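Probable transcriptional regulator, TetR family protein (Rhodococcus sp., PDB 3BJB) probably binds DNA at cis-regulatory sites through a helix-turn-helix and regulates transcription, as other TetR-family proteins do. Local coordinates at residues B[23-28]-B[58-63]; B[97-103]-B[191-195]; B[106-111]-B[170-174]. All blocks are in the same frame, centred on the assembly; numbering follows the deposited sequence.

Interaction 1 lies at the predicted helix-turn-helix. Interactions 2 and 3 lie in the C-terminal domain, on the other side of the chain's centre; the centres of interactions 1 and 2 are about 34 Å apart. Interaction 3 is the buried one, with its centre about 9 Å from that of the chain. Interactions 1 and 2 are only partly buried. Interactions 2 and 3 share helix 95-111 and touch each other, I191 packing on T107 and W170. The chemistry follows the place: aromatic rings and a selenomethionine in interaction 1, an arginine stack and salt bridge at the edge of interaction 2, and one indole hydrogen bond among apolar groups in interaction 3.

Interaction 1: residues B[23-28]-B[58-63]; sequences RHVRML and TLYRYF
H24 and F63 meet as an offset edge-to-face pair. The edge of the F63 ring points at the imidazole face, with planes 64° apart and F63 CZ 3.5 Å from H24 NE2. The same CZ also touches L28 CD1, at 3.6 Å, with L28 lying crosswise to F63. Y62 completes an aromatic cluster. Its CD2 lies 4.2 Å from H24 ND1, near the plane of the imidazole.

M27, a selenomethionine, reaches between the aromatic groups. Its SE sits at the edge of the F63 ring, 3.9 Å from F63 CE2, in a Met-aromatic contact. On another side SE meets L59 CD1 at 3.8 Å. The bend at chi3 (-103°) turns the terminal CE toward Y62 CD1.

The two helical segments run nearly at right angles (93°). Helix 56-62 ends the predicted helix-turn-helix, and in TetR proteins the first helix packs against this unit. F63 also touches H68, L69 and A72 of helix 66-86. With an alanine here, H24, M27 and L28 would probably lose their common ring, and a gap would open between the helices. The fit of rings and selenium, rather than directed polar bonds, sets how the helices meet.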
# COMPACT_ATOMS: atom_id res chain seq x y z
N ARG B 23 17.74 -23.76 -11.43
CA ARG B 23 17.73 -23.72 -9.98
C ARG B 23 16.92 -22.50 -9.53
O ARG B 23 16.00 -22.62 -8.71
CB ARG B 23 19.16 -23.61 -9.46
CG ARG B 23 19.30 -23.98 -8.00
CD ARG B 23 20.59 -23.46 -7.40
NE ARG B 23 21.74 -24.27 -7.77
CZ ARG B 23 22.13 -25.37 -7.14
NH1 ARG B 23 21.46 -25.83 -6.09
NH2 ARG B 23 23.21 -26.03 -7.58
N HIS B 24 17.24 -21.34 -10.10
CA HIS B 24 16.54 -20.11 -9.79
C HIS B 24 15.04 -20.22 -10.08
O HIS B 24 14.21 -19.79 -9.25
CB HIS B 24 17.14 -18.92 -10.53
CG HIS B 24 16.89 -17.61 -9.85
ND1 HIS B 24 17.85 -16.98 -9.09
CD2 HIS B 24 15.79 -16.82 -9.80
CE1 HIS B 24 17.35 -15.85 -8.60
NE2 HIS B 24 16.10 -15.74 -9.02
N VAL B 25 14.70 -20.81 -11.22
CA VAL B 25 13.29 -20.96 -11.62
C VAL B 25 12.44 -21.77 -10.63
O VAL B 25 11.37 -21.30 -10.23
CB VAL B 25 13.13 -21.50 -13.07
CG1 VAL B 25 11.80 -22.26 -13.25
CG2 VAL B 25 13.25 -20.36 -14.08
N ARG B 26 12.91 -22.97 -10.24
CA ARG B 26 12.16 -23.85 -9.31
C ARG B 26 11.90 -23.22 -7.94
O ARG B 26 10.89 -23.52 -7.27
CB ARG B 26 12.87 -25.19 -9.12
CG ARG B 26 12.90 -26.02 -10.36
CD ARG B 26 13.09 -27.49 -10.07
NE ARG B 26 13.29 -28.21 -11.34
CZ ARG B 26 14.44 -28.75 -11.73
NH1 ARG B 26 15.51 -28.68 -10.93
NH2 ARG B 26 14.53 -29.37 -12.91
N MSE B 27 12.83 -22.37 -7.52
CA MSE B 27 12.73 -21.63 -6.27
C MSE B 27 11.54 -20.72 -6.33
O MSE B 27 10.65 -20.84 -5.50
CB MSE B 27 14.03 -20.88 -5.97
CG MSE B 27 15.19 -21.85 -5.68
SE MSE B 27 16.77 -21.10 -4.80
CE MSE B 27 17.96 -20.96 -6.38
N LEU B 28 11.51 -19.86 -7.36
CA LEU B 28 10.36 -18.98 -7.69
C LEU B 28 9.04 -19.74 -7.88
O LEU B 28 7.98 -19.34 -7.34
CB LEU B 28 10.67 -18.17 -8.95
CG LEU B 28 11.46 -16.86 -8.86
CD1 LEU B 28 12.41 -16.78 -7.68
CD2 LEU B 28 12.22 -16.57 -10.15
N THR B 58 21.04 -23.00 0.38
CA THR B 58 21.10 -22.65 -1.03
C THR B 58 20.05 -21.56 -1.28
O THR B 58 20.32 -20.53 -1.91
CB THR B 58 20.88 -23.91 -1.96
OG1 THR B 58 22.00 -24.80 -1.90
CG2 THR B 58 20.66 -23.48 -3.41
N LEU B 59 18.86 -21.80 -0.75
CA LEU B 59 17.76 -20.86 -0.84
C LEU B 59 18.07 -19.54 -0.13
O LEU B 59 17.69 -18.45 -0.63
CB LEU B 59 16.48 -21.49 -0.26
CG LEU B 59 15.16 -20.69 -0.35
CD1 LEU B 59 14.52 -20.77 -1.74
CD2 LEU B 59 14.21 -21.17 0.70
N TYR B 60 18.74 -19.61 1.01
CA TYR B 60 18.97 -18.41 1.82
C TYR B 60 20.03 -17.56 1.14
O TYR B 60 19.92 -16.33 1.05
CB TYR B 60 19.34 -18.76 3.26
CG TYR B 60 18.15 -18.84 4.19
CD1 TYR B 60 17.85 -20.02 4.88
CD2 TYR B 60 17.32 -17.74 4.40
CE1 TYR B 60 16.75 -20.10 5.75
CE2 TYR B 60 16.21 -17.80 5.27
CZ TYR B 60 15.95 -18.99 5.93
OH TYR B 60 14.87 -19.07 6.76
N ARG B 61 21.03 -18.25 0.62
CA ARG B 61 22.03 -17.66 -0.26
C ARG B 61 21.38 -16.83 -1.37
O ARG B 61 21.77 -15.69 -1.64
CB ARG B 61 22.85 -18.78 -0.88
CG ARG B 61 24.25 -18.41 -1.19
CD ARG B 61 24.91 -19.50 -2.00
NE ARG B 61 26.30 -19.18 -2.28
CZ ARG B 61 26.71 -18.22 -3.10
NH1 ARG B 61 28.02 -18.02 -3.28
NH2 ARG B 61 25.83 -17.46 -3.75
N TYR B 62 20.37 -17.39 -2.02
CA TYR B 62 19.77 -16.67 -3.12
C TYR B 62 18.66 -15.70 -2.72
O TYR B 62 18.38 -14.75 -3.45
CB TYR B 62 19.37 -17.61 -4.26
CG TYR B 62 20.51 -17.77 -5.22
CD1 TYR B 62 21.35 -18.88 -5.17
CD2 TYR B 62 20.78 -16.76 -6.15
CE1 TYR B 62 22.45 -19.00 -6.07
CE2 TYR B 62 21.84 -16.87 -7.04
CZ TYR B 62 22.67 -17.98 -7.00
OH TYR B 62 23.72 -18.06 -7.88
N PHE B 63 18.05 -15.92 -1.56
CA PHE B 63 17.05 -14.96 -1.03
C PHE B 63 17.16 -14.88 0.50
O PHE B 63 16.57 -15.69 1.20
CB PHE B 63 15.62 -15.29 -1.50
CG PHE B 63 15.51 -15.69 -2.95
CD1 PHE B 63 15.32 -14.74 -3.93
CD2 PHE B 63 15.63 -17.03 -3.33
CE1 PHE B 63 15.25 -15.11 -5.27
CE2 PHE B 63 15.55 -17.40 -4.67
CZ PHE B 63 15.35 -16.44 -5.63

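Interaction 2: residues B[97-103]-B[191-195]; sequences DAVYNVL and IRRAC
L103 and I191 form the apolar centre. I191 CG2 lies 3.8 Å from L103 CD2 and equally close to L103 CB. It is the branch anti to the backbone N of I191 that does this touching. C195 SG closes the group on the next turn of its helix, 4.1 Å from L103 CD2. The sulfur also lies 3.9 Å from Y100 CA, near the plane of the Y100 ring at its edge. Y100 CD1 then meets I191 CG2, so the ring borders the apolar patch.

The two helical segments run roughly antiparallel, at 150°. They are parts of helix 95-111 and helix 184-198, in the all-helical C-terminal domain of the TetR fold. L103 also packs on M146 and L166. On helix 184-198, R193 and A194 pack on L165 of the second subunit.

Farther out, Y100 and R192 make a flat stack. With chi1 at -179°, the Y100 ring extends toward helix 184-198. The R192 chain bends at chi2 and chi3, which lays it across one face of the ring. Its guanidinium lies flat on the ring, centres 3.8 Å apart and planes at 23°. R192 CD adds a CH-pi contact over the same face, 4.0 Å from the Y100 ring centroid. At the outer edge D97 OD2 makes a salt bridge to R192 NH1, 2.6 Å long. The carboxylate meets the guanidinium at its edge, its plane turned away from it. The other oxygen, D97 OD1, accepts a hydrogen bond from E93 N.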
# COMPACT_ATOMS: atom_id res chain seq x y z
N ASP B 97 -4.45 5.99 -22.46
CA ASP B 97 -5.21 4.79 -22.72
C ASP B 97 -4.40 3.49 -22.69
O ASP B 97 -4.81 2.48 -22.09
CB ASP B 97 -5.80 4.91 -24.10
CG ASP B 97 -7.09 4.23 -24.22
OD1 ASP B 97 -7.08 3.08 -24.74
OD2 ASP B 97 -8.09 4.85 -23.76
N ALA B 98 -3.27 3.50 -23.39
CA ALA B 98 -2.45 2.32 -23.47
C ALA B 98 -2.02 1.95 -22.05
O ALA B 98 -1.93 0.77 -21.68
CB ALA B 98 -1.27 2.56 -24.37
N VAL B 99 -1.79 2.97 -21.24
CA VAL B 99 -1.25 2.79 -19.92
C VAL B 99 -2.38 2.27 -19.04
O VAL B 99 -2.23 1.32 -18.30
CB VAL B 99 -0.63 4.10 -19.39
CG1 VAL B 99 -0.24 3.94 -17.97
CG2 VAL B 99 0.61 4.49 -20.24
N TYR B 100 -3.54 2.87 -19.18
CA TYR B 100 -4.73 2.28 -18.63
C TYR B 100 -4.85 0.79 -18.94
O TYR B 100 -5.17 0.01 -18.07
CB TYR B 100 -5.96 3.00 -19.15
CG TYR B 100 -7.19 2.39 -18.57
CD1 TYR B 100 -7.38 2.39 -17.18
CD2 TYR B 100 -8.14 1.78 -19.38
CE1 TYR B 100 -8.50 1.84 -16.61
CE2 TYR B 100 -9.29 1.22 -18.81
CZ TYR B 100 -9.45 1.26 -17.42
OH TYR B 100 -10.56 0.70 -16.81
N ASN B 101 -4.62 0.39 -20.19
CA ASN B 101 -4.80 -1.02 -20.58
C ASN B 101 -3.82 -1.99 -19.90
O ASN B 101 -4.17 -3.14 -19.66
CB ASN B 101 -4.74 -1.22 -22.10
CG ASN B 101 -5.94 -0.61 -22.84
OD1 ASN B 101 -5.78 -0.07 -23.95
ND2 ASN B 101 -7.13 -0.70 -22.26
N VAL B 102 -2.60 -1.54 -19.63
CA VAL B 102 -1.66 -2.40 -18.93
C VAL B 102 -2.08 -2.58 -17.47
O VAL B 102 -1.98 -3.69 -16.91
CB VAL B 102 -0.16 -1.90 -19.03
CG1 VAL B 102 0.14 -1.32 -20.37
CG2 VAL B 102 0.19 -0.90 -17.95
N LEU B 103 -2.55 -1.49 -16.87
CA LEU B 103 -2.91 -1.48 -15.48
C LEU B 103 -4.11 -2.40 -15.28
O LEU B 103 -4.10 -3.21 -14.35
CB LEU B 103 -3.17 -0.05 -14.99
CG LEU B 103 -2.12 0.63 -14.08
CD1 LEU B 103 -0.67 0.19 -14.34
CD2 LEU B 103 -2.22 2.15 -14.15
N ILE B 191 -8.79 3.36 -11.35
CA ILE B 191 -7.58 3.38 -12.13
C ILE B 191 -7.78 4.19 -13.43
O ILE B 191 -6.85 4.83 -13.91
CB ILE B 191 -7.06 2.00 -12.39
CG1 ILE B 191 -6.63 1.36 -11.06
CG2 ILE B 191 -5.91 2.07 -13.34
CD1 ILE B 191 -6.91 -0.15 -10.94
N ARG B 192 -8.99 4.23 -13.98
CA ARG B 192 -9.17 5.01 -15.20
C ARG B 192 -9.11 6.51 -14.97
O ARG B 192 -8.37 7.23 -15.66
CB ARG B 192 -10.44 4.63 -15.95
CG ARG B 192 -10.74 5.55 -17.12
CD ARG B 192 -11.06 4.76 -18.35
NE ARG B 192 -10.00 4.84 -19.36
CZ ARG B 192 -10.00 4.15 -20.51
NH1 ARG B 192 -8.98 4.30 -21.38
NH2 ARG B 192 -11.00 3.30 -20.79
N ARG B 193 -9.87 6.97 -13.99
CA ARG B 193 -9.92 8.38 -13.62
C ARG B 193 -8.53 8.91 -13.26
O ARG B 193 -8.14 10.00 -13.70
CB ARG B 193 -10.91 8.55 -12.48
CG ARG B 193 -10.74 9.78 -11.62
CD ARG B 193 -11.83 10.82 -11.82
NE ARG B 193 -11.66 11.52 -13.07
CZ ARG B 193 -12.39 11.28 -14.15
NH1 ARG B 193 -13.35 10.36 -14.11
NH2 ARG B 193 -12.15 11.98 -15.26
N ALA B 194 -7.77 8.11 -12.51
CA ALA B 194 -6.39 8.40 -12.17
C ALA B 194 -5.52 8.55 -13.40
O ALA B 194 -4.85 9.56 -13.56
CB ALA B 194 -5.83 7.36 -11.24
N CYS B 195 -5.54 7.58 -14.31
CA CYS B 195 -4.85 7.77 -15.59
C CYS B 195 -5.12 9.11 -16.28
O CYS B 195 -4.21 9.76 -16.77
CB CYS B 195 -5.17 6.63 -16.55
SG CYS B 195 -4.35 5.16 -16.04

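Interaction 3: residues B[106-111]-B[170-174]; sequences ATRGLL and WFGVI. With SO4 (sulfate ion), chain N.
W170 and T107 are brought together by their first torsions. W170 has CG anti to its own backbone N (chi1 176°), which extends the indole toward helix 95-111. T107 turns its methyl CG2 to I174 CD1 and its OG1 to the indole. W170 and T107 pass alongside, pointing opposite ways. Helices 95-111 and 157-179 both belong to the all-helical C-terminal domain of the TetR fold, and here their segments run at 35° to each other.

W170 NE1 donates to T107 OG1 over 3.0 Å. The bond is fairly straight, 163° at the hydrogen, and the oxygen lies in the indole plane. T107 OG1 is also hydrogen-bonded to L103 O, one turn back on its own helix. This second bond would fix the hydroxyl's rotation and hold OG1 in place for the indole. OG1 accepts from the indole and gives its own hydrogen to L103 O, so both buried groups have partners.

Apolar contacts flank this bond. A106 CB lies 3.8 Å from W170 CZ2, and L110 CD2 lies 3.7 Å from W170 CH2. I174 fills the next turn of helix 157-179. Its CG2 meets L110 CD2 at 4.0 Å and L111 CD1 beyond. F142 meets the W170 ring, L110 reaches M120 and I121 of helix 114-126, and V173 packs on Q168 of the second subunit.

R108 points the other way, away from helix 157-179. It forms a salt bridge with E188 through NH1. A sulfate, a likely crystallisation additive, lies at the edge of its guanidinium. R108 NH1 donates to sulfate O1 at 2.5 Å, and R108 NH2 adds a weak bond to the same oxygen.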
# COMPACT_ATOMS: atom_id res chain seq x y z
N ALA B 106 -2.88 -5.98 -15.46
CA ALA B 106 -2.21 -6.39 -14.23
C ALA B 106 -3.19 -6.57 -13.06
O ALA B 106 -3.15 -7.59 -12.35
CB ALA B 106 -1.13 -5.40 -13.88
N THR B 107 -4.08 -5.60 -12.87
CA THR B 107 -5.09 -5.65 -11.83
C THR B 107 -5.84 -6.98 -11.95
O THR B 107 -6.05 -7.69 -10.94
CB THR B 107 -6.09 -4.50 -11.97
OG1 THR B 107 -5.41 -3.23 -12.04
CG2 THR B 107 -7.04 -4.50 -10.80
N ARG B 108 -6.22 -7.32 -13.18
CA ARG B 108 -7.01 -8.50 -13.39
C ARG B 108 -6.26 -9.76 -13.05
O ARG B 108 -6.75 -10.55 -12.26
CB ARG B 108 -7.60 -8.52 -14.79
CG ARG B 108 -8.89 -7.71 -14.85
CD ARG B 108 -9.31 -7.55 -16.28
NE ARG B 108 -10.38 -6.56 -16.36
CZ ARG B 108 -10.91 -6.14 -17.49
NH1 ARG B 108 -11.90 -5.27 -17.45
NH2 ARG B 108 -10.47 -6.62 -18.63
N GLY B 109 -5.05 -9.91 -13.58
CA GLY B 109 -4.22 -11.07 -13.26
C GLY B 109 -3.74 -11.21 -11.83
O GLY B 109 -3.55 -12.31 -11.36
N LEU B 110 -3.56 -10.09 -11.13
CA LEU B 110 -3.35 -10.09 -9.68
C LEU B 110 -4.57 -10.53 -8.90
O LEU B 110 -4.48 -11.39 -8.00
CB LEU B 110 -2.95 -8.70 -9.19
CG LEU B 110 -1.55 -8.38 -8.65
CD1 LEU B 110 -0.44 -8.99 -9.48
CD2 LEU B 110 -1.39 -6.88 -8.69
N LEU B 111 -5.72 -9.92 -9.20
CA LEU B 111 -6.98 -10.23 -8.54
C LEU B 111 -7.43 -11.66 -8.78
O LEU B 111 -8.24 -12.15 -8.02
CB LEU B 111 -8.05 -9.27 -8.98
CG LEU B 111 -8.47 -8.02 -8.20
CD1 LEU B 111 -7.58 -7.55 -7.04
CD2 LEU B 111 -8.58 -6.94 -9.21
N TRP B 170 -1.82 3.14 -7.69
CA TRP B 170 -2.36 1.90 -8.21
C TRP B 170 -2.23 0.81 -7.17
O TRP B 170 -3.22 0.16 -6.84
CB TRP B 170 -1.65 1.51 -9.49
CG TRP B 170 -2.11 0.20 -9.99
CD1 TRP B 170 -3.32 -0.08 -10.53
CD2 TRP B 170 -1.37 -1.01 -10.01
NE1 TRP B 170 -3.39 -1.39 -10.87
CE2 TRP B 170 -2.20 -1.99 -10.57
CE3 TRP B 170 -0.07 -1.36 -9.60
CZ2 TRP B 170 -1.80 -3.31 -10.75
CZ3 TRP B 170 0.35 -2.68 -9.76
CH2 TRP B 170 -0.52 -3.64 -10.34
N PHE B 171 -1.01 0.64 -6.65
CA PHE B 171 -0.74 -0.29 -5.54
C PHE B 171 -1.76 -0.13 -4.43
O PHE B 171 -2.18 -1.11 -3.85
CB PHE B 171 0.66 -0.10 -4.96
CG PHE B 171 1.66 -1.07 -5.48
CD1 PHE B 171 2.18 -2.05 -4.66
CD2 PHE B 171 2.07 -1.02 -6.83
CE1 PHE B 171 3.11 -2.98 -5.17
CE2 PHE B 171 3.01 -1.94 -7.36
CZ PHE B 171 3.53 -2.92 -6.53
N GLY B 172 -2.13 1.11 -4.13
CA GLY B 172 -3.11 1.36 -3.09
C GLY B 172 -4.47 0.76 -3.44
O GLY B 172 -5.10 0.11 -2.60
N VAL B 173 -4.89 0.96 -4.70
CA VAL B 173 -6.19 0.52 -5.13
C VAL B 173 -6.29 -0.99 -5.06
O VAL B 173 -7.33 -1.54 -4.61
CB VAL B 173 -6.49 0.99 -6.57
CG1 VAL B 173 -7.87 0.55 -6.98
CG2 VAL B 173 -6.29 2.55 -6.70
N ILE B 174 -5.22 -1.68 -5.49
CA ILE B 174 -5.21 -3.14 -5.44
C ILE B 174 -5.29 -3.63 -4.00
O ILE B 174 -6.10 -4.48 -3.68
CB ILE B 174 -3.95 -3.76 -6.09
CG1 ILE B 174 -3.70 -3.14 -7.44
CG2 ILE B 174 -4.20 -5.24 -6.34
CD1 ILE B 174 -4.73 -3.56 -8.44
S SO4 N . -13.16 -4.68 -20.94
O1 SO4 N . -13.24 -5.24 -19.60
O2 SO4 N . -14.47 -4.77 -21.57
O3 SO4 N . -12.74 -3.27 -20.84
O4 SO4 N . -12.21 -5.48 -21.72